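Local coordinates for protein succinate-semialdehyde dehydrogenase (Streptococcus pyogenes MGAS1882, PDB 4OGD) that probably oxidises succinic semialdehyde to succinate, with NADP+ as its cofactor, at residues P304-S307 with A308-A312; L256-A259 with G260-T264; Q23-A26 with D27-R31. One frame throughout, in Å; residues are numbered along the deposited sequence.

Interaction 1. Residues P304-S307 with A308-A312; sequences PLSS and AQAKA
Ser307 and Ala310 form the tight part of this contact, at the point where the chain turns into helix 308-323. Ser307 is the N-cap. Its OG sits between its own backbone N and carbonyl carbon (chi1 71°), a rotation that swings the hydroxyl back over the first helical turn. There Ser307 OG accepts from Ala310 N at 3.0 Å in a fairly straight bond (159° at the hydrogen), with Ala310 CB packed against the same oxygen at 3.4 Å. One residue on, Lys311 N closes the first backbone bond of the helix to Ser307 O at 3.2 Å. The buried flank is apolar: Leu305 brings CD1 to 3.8 Å from Lys311 CA, while its CB faces Ala310 CB at a looser 4.4 Å, and its other methyl, CD2, rests on Ala259.

Toward solvent the packing thins out: Ala308 is exposed, and Gln309 bends off to hydrogen-bond Asp313 through NE2. Lys311, extended, leaves the contact for a weak bond to Phe341 O. Because Ser307 OG serves as acceptor to an amide that has no earlier helical turn to bond to, the serine hydroxyl takes over the role of the missing carbonyl.

Interaction 2. Residues L256-A259 with G260-T264; sequences LYNA and GQVCT
From Tyr257 to Gln261 the backbone winds through two overlapping tight turns, with Gly260 N bonded to Tyr257 O at 3.0 Å and Gln261 N to Asn258 O at 2.9 Å, while Asn258, Ala259 and Gly260 all have positive phi and so coil in the left-handed sense. Gln261 then doubles its grip through its side chain. With CG beside the backbone N (chi1 -54°), the side chain runs out extended alongside the first turn, and NE2 gives a second bond to Asn258 O, 3.1 Å long. The acceptor lies in the amide plane of Gln261, and the two donors, N and NE2, reach the carbonyl oxygen from opposite faces of its plane. At the other end of that amide, Gln261 OE1 accepts from Ser306 N, which fixes which way round the group is turned.

The run Gly260-Gln261-Val262-Cys263 matches the G-Q-x-C motif of aldehyde dehydrogenases, which in relatives carries the nucleophilic cysteine; here the second turn, after helix 244-256, already includes its Gly and Gln, and Gln261 centres an inverse gamma turn.

Val262 packs back on the first turn through one branch: CG2 lies 3.6 Å from Asn258 CB and meets the edge of the Tyr257 ring, near its plane, 3.9 Å from CD1. Asn258 ND2 bonds to Asn132 O, while Asn132 ND2 returns a bond to Gln261 O.

Interaction 3. Residues Q23-A26 with D27-R31; sequences QGLA and DVLER
Gln23 bends at its second torsion (chi2 62°) and Asp27 carries CG beside its own backbone N (chi1 -66°), and these two rotations bring amide and carboxylate together on the surface of helix 22-41. This is an i to i+4 side-chain pair on an alpha helix, one turn apart, near the start of that helix. Gln23 NE2 gives a hydrogen bond of 2.8 Å to Asp27 OD1. The carboxylate oxygen lies in the plane of the glutamine amide, yet the amide nitrogen comes to it from above the carboxylate plane, the two flat groups being turned 47° apart.

Beneath this pair runs the backbone bond from Asp27 N to Gln23 O, 2.9 Å long. Both aspartate oxygens stand 3.4 Å from the same Gln23 O, acceptor facing acceptor, a proximity that probably costs some energy and that the bond from NE2 would help to offset. Gln23 touches a neighbouring molecule of the crystal, so its pose may owe something to lattice packing.

The inward face is apolar. Leu25 and Leu29, again one turn apart, are buried, with Leu25 CD1 lying 4.4 Å from Leu29 CG; Leu25 goes on to pack against Gln190 and Val194 of helix 188-196, and Leu29 against the loop at Asp197 and Arg199. Arg199 also forms a salt bridge with Glu30, whose carboxylate leads away from residues 23-26. Three more backbone bonds, from Val28, Leu29 and Glu30 back to Gly24, Leu25 and Ala26, continue the helix. Beside Gly24, one methyl of Val28, CG2, lies 3.3 Å from Gly24 O.

How the interactions relate
From the N terminus the chain meets interaction 3 first, within helix 22-41, which packs on helix 188-196. Interaction 2 follows in the loop between helix 244-256 and strand 268-272, and interaction 1 at the start of helix 308-323, after the loop that leaves helix 276-288. All three close a turn or two of continuous chain, so they lie in series, and none nests in or crosses another. Interactions 1 and 2 nevertheless meet in space, their centres 13 Å apart, joining the loop before helix 308-323 to the turns before strand 268-272. Interaction 3 stands apart, its nearest atoms about 25 Å from those of interaction 1.

Interaction 1. Residues P304-S307 with A308-A312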
ATOM      1  N   PRO A 304     -34.126   4.209 -10.680  1.00 10.50           N
ATOM      2  CA  PRO A 304     -33.691   3.326 -11.765  1.00 10.33           C
ATOM      3  C   PRO A 304     -32.203   3.053 -11.593  1.00 11.27           C
ATOM      4  O   PRO A 304     -31.520   3.857 -10.946  1.00 10.56           O
ATOM      5  CB  PRO A 304     -33.911   4.178 -13.014  1.00 11.46           C
ATOM      6  CG  PRO A 304     -33.744   5.598 -12.524  1.00 10.31           C
ATOM      7  CD  PRO A 304     -34.318   5.602 -11.134  1.00 10.02           C
ATOM      8  N   LEU A 305     -31.702   1.960 -12.159  1.00 10.52           N
ATOM      9  CA  LEU A 305     -30.264   1.707 -12.134  1.00 10.52           C
ATOM     10  C   LEU A 305     -29.537   2.706 -13.032  1.00 11.18           C
ATOM     11  O   LEU A 305     -30.164   3.416 -13.824  1.00 11.25           O
ATOM     12  CB  LEU A 305     -29.943   0.265 -12.533  1.00 10.08           C
ATOM     13  CG  LEU A 305     -30.595  -0.847 -11.706  1.00 14.59           C
ATOM     14  CD1 LEU A 305     -29.929  -2.194 -12.000  1.00 12.68           C
ATOM     15  CD2 LEU A 305     -30.548  -0.544 -10.223  1.00 14.26           C
ATOM     16  N   SER A 306     -28.212   2.745 -12.930  1.00 11.78           N
ATOM     17  CA  SER A 306     -27.430   3.834 -13.519  1.00 11.46           C
ATOM     18  C   SER A 306     -27.232   3.792 -15.035  1.00 11.29           C
ATOM     19  O   SER A 306     -26.848   4.803 -15.631  1.00 12.02           O
ATOM     20  CB  SER A 306     -26.062   3.918 -12.841  1.00  9.77           C
ATOM     21  OG  SER A 306     -25.312   2.751 -13.118  1.00 10.81           O
ATOM     22  N   SER A 307     -27.472   2.641 -15.662  1.00 11.45           N
ATOM     23  CA  SER A 307     -27.330   2.535 -17.114  1.00 12.12           C
ATOM     24  C   SER A 307     -28.129   1.356 -17.649  1.00 12.94           C
ATOM     25  O   SER A 307     -28.566   0.501 -16.889  1.00 11.75           O
ATOM     26  CB  SER A 307     -25.856   2.386 -17.514  1.00 13.62           C
ATOM     27  OG  SER A 307     -25.353   1.103 -17.158  1.00 12.43           O
ATOM     28  N   ALA A 308     -28.308   1.303 -18.964  1.00 13.46           N
ATOM     29  CA  ALA A 308     -28.997   0.172 -19.571  1.00 15.27           C
ATOM     30  C   ALA A 308     -28.198  -1.106 -19.351  1.00 14.27           C
ATOM     31  O   ALA A 308     -28.775  -2.165 -19.089  1.00 15.75           O
ATOM     32  CB  ALA A 308     -29.212   0.418 -21.053  1.00 14.52           C
ATOM     33  N   GLN A 309     -26.876  -1.002 -19.451  1.00 14.03           N
ATOM     34  CA  GLN A 309     -26.015  -2.163 -19.235  1.00 15.14           C
ATOM     35  C   GLN A 309     -26.102  -2.663 -17.796  1.00 14.25           C
ATOM     36  O   GLN A 309     -26.139  -3.869 -17.558  1.00 14.97           O
ATOM     37  CB  GLN A 309     -24.561  -1.867 -19.608  1.00 13.28           C
ATOM     38  CG  GLN A 309     -23.694  -3.122 -19.634  1.00 17.61           C
ATOM     39  CD  GLN A 309     -24.164  -4.120 -20.679  1.00 24.40           C
ATOM     40  OE1 GLN A 309     -24.257  -3.796 -21.863  1.00 27.39           O
ATOM     41  NE2 GLN A 309     -24.472  -5.337 -20.245  1.00 22.47           N
ATOM     42  N   ALA A 310     -26.135  -1.740 -16.833  1.00 13.21           N
ATOM     43  CA  ALA A 310     -26.256  -2.133 -15.432  1.00 11.66           C
ATOM     44  C   ALA A 310     -27.530  -2.947 -15.217  1.00 11.45           C
ATOM     45  O   ALA A 310     -27.513  -3.982 -14.537  1.00 13.10           O
ATOM     46  CB  ALA A 310     -26.231  -0.904 -14.519  1.00 10.96           C
ATOM     47  N   LYS A 311     -28.630  -2.482 -15.800  1.00 12.34           N
ATOM     48  CA  LYS A 311     -29.899  -3.199 -15.707  1.00 10.79           C
ATOM     49  C   LYS A 311     -29.811  -4.581 -16.357  1.00 15.44           C
ATOM     50  O   LYS A 311     -30.230  -5.578 -15.768  1.00 13.62           O
ATOM     51  CB  LYS A 311     -31.037  -2.372 -16.326  1.00 11.33           C
ATOM     52  CG  LYS A 311     -32.324  -3.174 -16.564  1.00 14.00           C
ATOM     53  CD  LYS A 311     -33.497  -2.266 -16.913  1.00 12.90           C
ATOM     54  CE  LYS A 311     -34.738  -3.078 -17.299  1.00 16.20           C
ATOM     55  NZ  LYS A 311     -35.941  -2.203 -17.524  1.00 14.64           N
ATOM     56  N   ALA A 312     -29.261  -4.637 -17.568  1.00 14.17           N
ATOM     57  CA  ALA A 312     -29.101  -5.910 -18.268  1.00 13.84           C
ATOM     58  C   ALA A 312     -28.279  -6.895 -17.447  1.00 15.29           C
ATOM     59  O   ALA A 312     -28.655  -8.065 -17.301  1.00 16.10           O
ATOM     60  CB  ALA A 312     -28.474  -5.700 -19.633  1.00 14.71           C
TER

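Interaction 2. Residues L256-A259 with G260-T264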
ATOM      1  N   LEU A 256     -31.759  -1.806  -0.327  1.00 10.70           N
ATOM      2  CA  LEU A 256     -32.371  -1.032  -1.404  1.00  9.27           C
ATOM      3  C   LEU A 256     -31.923   0.428  -1.524  1.00 10.20           C
ATOM      4  O   LEU A 256     -32.264   1.099  -2.492  1.00  9.72           O
ATOM      5  CB  LEU A 256     -33.901  -1.118  -1.323  1.00 10.57           C
ATOM      6  CG  LEU A 256     -34.464  -2.538  -1.425  1.00 12.13           C
ATOM      7  CD1 LEU A 256     -35.969  -2.494  -1.349  1.00 13.13           C
ATOM      8  CD2 LEU A 256     -34.041  -3.184  -2.728  1.00 11.28           C
ATOM      9  N   TYR A 257     -31.154   0.912  -0.558  1.00  9.32           N
ATOM     10  CA  TYR A 257     -30.549   2.236  -0.685  1.00  9.39           C
ATOM     11  C   TYR A 257     -29.686   2.262  -1.943  1.00 10.26           C
ATOM     12  O   TYR A 257     -28.945   1.304  -2.218  1.00  8.67           O
ATOM     13  CB  TYR A 257     -29.715   2.537   0.557  1.00  9.27           C
ATOM     14  CG  TYR A 257     -28.904   3.804   0.484  1.00 10.92           C
ATOM     15  CD1 TYR A 257     -27.597   3.777   0.013  1.00 14.41           C
ATOM     16  CD2 TYR A 257     -29.429   5.014   0.915  1.00 12.97           C
ATOM     17  CE1 TYR A 257     -26.843   4.912  -0.052  1.00 16.30           C
ATOM     18  CE2 TYR A 257     -28.666   6.175   0.857  1.00 14.14           C
ATOM     19  CZ  TYR A 257     -27.375   6.108   0.367  1.00 14.90           C
ATOM     20  OH  TYR A 257     -26.585   7.230   0.281  1.00 20.09           O
ATOM     21  N   ASN A 258     -29.799   3.342  -2.712  1.00  8.94           N
ATOM     22  CA  ASN A 258     -29.095   3.492  -3.990  1.00  7.80           C
ATOM     23  C   ASN A 258     -29.400   2.336  -4.943  1.00  9.33           C
ATOM     24  O   ASN A 258     -28.549   1.923  -5.733  1.00  9.79           O
ATOM     25  CB  ASN A 258     -27.579   3.668  -3.776  1.00  9.14           C
ATOM     26  CG  ASN A 258     -26.903   4.445  -4.906  1.00 10.79           C
ATOM     27  OD1 ASN A 258     -27.542   5.202  -5.642  1.00  9.17           O
ATOM     28  ND2 ASN A 258     -25.588   4.274  -5.030  1.00  9.19           N
ATOM     29  N   ALA A 259     -30.627   1.818  -4.831  1.00  8.93           N
ATOM     30  CA  ALA A 259     -31.102   0.665  -5.598  1.00  7.84           C
ATOM     31  C   ALA A 259     -30.175  -0.542  -5.498  1.00  9.90           C
ATOM     32  O   ALA A 259     -30.088  -1.351  -6.424  1.00 10.28           O
ATOM     33  CB  ALA A 259     -31.359   1.050  -7.078  1.00  7.71           C
ATOM     34  N   GLY A 260     -29.486  -0.661  -4.369  1.00  9.27           N
ATOM     35  CA  GLY A 260     -28.612  -1.799  -4.127  1.00  8.44           C
ATOM     36  C   GLY A 260     -27.239  -1.670  -4.754  1.00  9.40           C
ATOM     37  O   GLY A 260     -26.419  -2.582  -4.639  1.00  8.66           O
ATOM     38  N   GLN A 261     -26.982  -0.532  -5.399  1.00  8.46           N
ATOM     39  CA  GLN A 261     -25.734  -0.313  -6.120  1.00 10.05           C
ATOM     40  C   GLN A 261     -24.665   0.236  -5.177  1.00  9.19           C
ATOM     41  O   GLN A 261     -24.129   1.326  -5.386  1.00 10.41           O
ATOM     42  CB  GLN A 261     -25.979   0.657  -7.273  1.00 10.15           C
ATOM     43  CG  GLN A 261     -27.114   0.214  -8.203  1.00 10.03           C
ATOM     44  CD  GLN A 261     -27.441   1.272  -9.240  1.00  9.44           C
ATOM     45  OE1 GLN A 261     -27.166   1.101 -10.432  1.00  9.04           O
ATOM     46  NE2 GLN A 261     -28.023   2.381  -8.791  1.00  9.50           N
ATOM     47  N   VAL A 262     -24.366  -0.524  -4.128  1.00  8.04           N
ATOM     48  CA  VAL A 262     -23.501  -0.036  -3.060  1.00  7.68           C
ATOM     49  C   VAL A 262     -22.538  -1.158  -2.736  1.00  9.70           C
ATOM     50  O   VAL A 262     -22.962  -2.303  -2.551  1.00  7.33           O
ATOM     51  CB  VAL A 262     -24.323   0.332  -1.803  1.00  8.28           C
ATOM     52  CG1 VAL A 262     -23.427   0.868  -0.691  1.00  9.21           C
ATOM     53  CG2 VAL A 262     -25.375   1.372  -2.143  1.00  9.24           C
ATOM     54  N   CYS A 263     -21.244  -0.852  -2.705  1.00 11.29           N
ATOM     55  CA  CYS A 263     -20.258  -1.883  -2.406  1.00  7.27           C
ATOM     56  C   CYS A 263     -20.504  -2.509  -1.030  1.00  8.12           C
ATOM     57  O   CYS A 263     -20.234  -3.696  -0.830  1.00  7.77           O
ATOM     58  CB  CYS A 263     -18.844  -1.311  -2.505  1.00 10.23           C
ATOM     59  SG  CYS A 263     -18.583   0.161  -1.520  1.00 16.84           S
ATOM     60  N   THR A 264     -21.041  -1.715  -0.100  1.00  6.80           N
ATOM     61  CA  THR A 264     -21.390  -2.192   1.238  1.00  7.27           C
ATOM     62  C   THR A 264     -22.895  -2.455   1.410  1.00  6.73           C
ATOM     63  O   THR A 264     -23.423  -2.418   2.532  1.00  7.24           O
ATOM     64  CB  THR A 264     -20.924  -1.202   2.338  1.00  7.50           C
ATOM     65  OG1 THR A 264     -21.330   0.128   1.988  1.00  8.60           O
ATOM     66  CG2 THR A 264     -19.408  -1.242   2.498  1.00  8.05           C
TER

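Interaction 3. Residues Q23-A26 with D27-R31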
ATOM      1  N   GLN A  23      -1.961  16.677 -25.703  1.00 13.57           N
ATOM      2  CA  GLN A  23      -1.272  17.883 -25.254  1.00 11.51           C
ATOM      3  C   GLN A  23      -1.953  18.523 -24.046  1.00 12.55           C
ATOM      4  O   GLN A  23      -1.279  18.970 -23.119  1.00 14.96           O
ATOM      5  CB  GLN A  23      -1.126  18.918 -26.373  1.00 15.98           C
ATOM      6  CG  GLN A  23      -0.239  20.086 -25.956  1.00 16.42           C
ATOM      7  CD  GLN A  23       1.182  19.637 -25.644  1.00 16.20           C
ATOM      8  OE1 GLN A  23       1.810  18.945 -26.447  1.00 17.35           O
ATOM      9  NE2 GLN A  23       1.690  20.013 -24.472  1.00 17.06           N
ATOM     10  N   GLY A  24      -3.282  18.556 -24.052  1.00 12.32           N
ATOM     11  CA  GLY A  24      -4.035  19.059 -22.915  1.00 14.26           C
ATOM     12  C   GLY A  24      -3.674  18.281 -21.659  1.00 13.28           C
ATOM     13  O   GLY A  24      -3.471  18.856 -20.592  1.00 11.67           O
ATOM     14  N   LEU A  25      -3.564  16.966 -21.804  1.00 10.91           N
ATOM     15  CA  LEU A  25      -3.217  16.100 -20.679  1.00 12.12           C
ATOM     16  C   LEU A  25      -1.799  16.369 -20.172  1.00 12.06           C
ATOM     17  O   LEU A  25      -1.567  16.471 -18.961  1.00 10.47           O
ATOM     18  CB  LEU A  25      -3.393  14.633 -21.080  1.00 12.51           C
ATOM     19  CG  LEU A  25      -3.018  13.580 -20.041  1.00 11.32           C
ATOM     20  CD1 LEU A  25      -3.823  13.766 -18.754  1.00 12.05           C
ATOM     21  CD2 LEU A  25      -3.234  12.187 -20.626  1.00  9.74           C
ATOM     22  N   ALA A  26      -0.848  16.495 -21.094  1.00  9.99           N
ATOM     23  CA  ALA A  26       0.519  16.827 -20.705  1.00 13.84           C
ATOM     24  C   ALA A  26       0.553  18.157 -19.957  1.00 11.76           C
ATOM     25  O   ALA A  26       1.220  18.287 -18.925  1.00 11.51           O
ATOM     26  CB  ALA A  26       1.442  16.869 -21.925  1.00 13.92           C
ATOM     27  N   ASP A  27      -0.173  19.143 -20.475  1.00 13.32           N
ATOM     28  CA  ASP A  27      -0.222  20.453 -19.833  1.00 11.48           C
ATOM     29  C   ASP A  27      -0.766  20.367 -18.403  1.00 11.27           C
ATOM     30  O   ASP A  27      -0.227  20.999 -17.488  1.00 11.38           O
ATOM     31  CB  ASP A  27      -1.024  21.445 -20.680  1.00 13.62           C
ATOM     32  CG  ASP A  27      -0.345  21.765 -22.002  1.00 17.02           C
ATOM     33  OD1 ASP A  27       0.852  21.446 -22.156  1.00 17.65           O
ATOM     34  OD2 ASP A  27      -1.009  22.348 -22.884  1.00 21.00           O
ATOM     35  N   VAL A  28      -1.817  19.575 -18.217  1.00 10.13           N
ATOM     36  CA  VAL A  28      -2.394  19.356 -16.891  1.00  9.89           C
ATOM     37  C   VAL A  28      -1.411  18.688 -15.930  1.00 10.44           C
ATOM     38  O   VAL A  28      -1.295  19.100 -14.774  1.00  8.53           O
ATOM     39  CB  VAL A  28      -3.719  18.550 -16.978  1.00  9.81           C
ATOM     40  CG1 VAL A  28      -4.155  18.071 -15.600  1.00  9.04           C
ATOM     41  CG2 VAL A  28      -4.806  19.407 -17.596  1.00 10.71           C
ATOM     42  N   LEU A  29      -0.692  17.670 -16.397  1.00 10.58           N
ATOM     43  CA  LEU A  29       0.280  17.015 -15.524  1.00  9.93           C
ATOM     44  C   LEU A  29       1.411  17.951 -15.126  1.00 10.02           C
ATOM     45  O   LEU A  29       1.851  17.948 -13.973  1.00 10.88           O
ATOM     46  CB  LEU A  29       0.835  15.737 -16.159  1.00  9.86           C
ATOM     47  CG  LEU A  29      -0.181  14.611 -16.370  1.00 12.94           C
ATOM     48  CD1 LEU A  29       0.510  13.395 -16.971  1.00 13.33           C
ATOM     49  CD2 LEU A  29      -0.874  14.234 -15.063  1.00 13.93           C
ATOM     50  N   GLU A  30       1.881  18.766 -16.069  1.00  8.85           N
ATOM     51  CA  GLU A  30       2.944  19.711 -15.744  1.00 10.76           C
ATOM     52  C   GLU A  30       2.468  20.736 -14.722  1.00 10.10           C
ATOM     53  O   GLU A  30       3.175  21.033 -13.758  1.00 10.54           O
ATOM     54  CB  GLU A  30       3.484  20.400 -17.000  1.00 11.34           C
ATOM     55  CG  GLU A  30       4.677  21.325 -16.729  1.00 15.31           C
ATOM     56  CD  GLU A  30       5.940  20.597 -16.266  1.00 19.88           C
ATOM     57  OE1 GLU A  30       5.956  19.343 -16.145  1.00 17.42           O
ATOM     58  OE2 GLU A  30       6.944  21.297 -16.022  1.00 18.36           O
ATOM     59  N   ARG A  31       1.261  21.259 -14.920  1.00  9.00           N
ATOM     60  CA  ARG A  31       0.703  22.236 -13.990  1.00  9.73           C
ATOM     61  C   ARG A  31       0.583  21.629 -12.601  1.00  9.71           C
ATOM     62  O   ARG A  31       0.885  22.274 -11.601  1.00  9.01           O
ATOM     63  CB  ARG A  31      -0.672  22.721 -14.460  1.00  8.16           C
ATOM     64  CG  ARG A  31      -1.319  23.730 -13.517  1.00 11.99           C
ATOM     65  CD  ARG A  31      -2.672  24.187 -14.040  1.00 10.34           C
ATOM     66  NE  ARG A  31      -3.658  23.107 -14.055  1.00  9.22           N
ATOM     67  CZ  ARG A  31      -4.886  23.224 -14.552  1.00 10.85           C
ATOM     68  NH1 ARG A  31      -5.280  24.376 -15.088  1.00 14.43           N
ATOM     69  NH2 ARG A  31      -5.728  22.193 -14.530  1.00 10.43           N
TER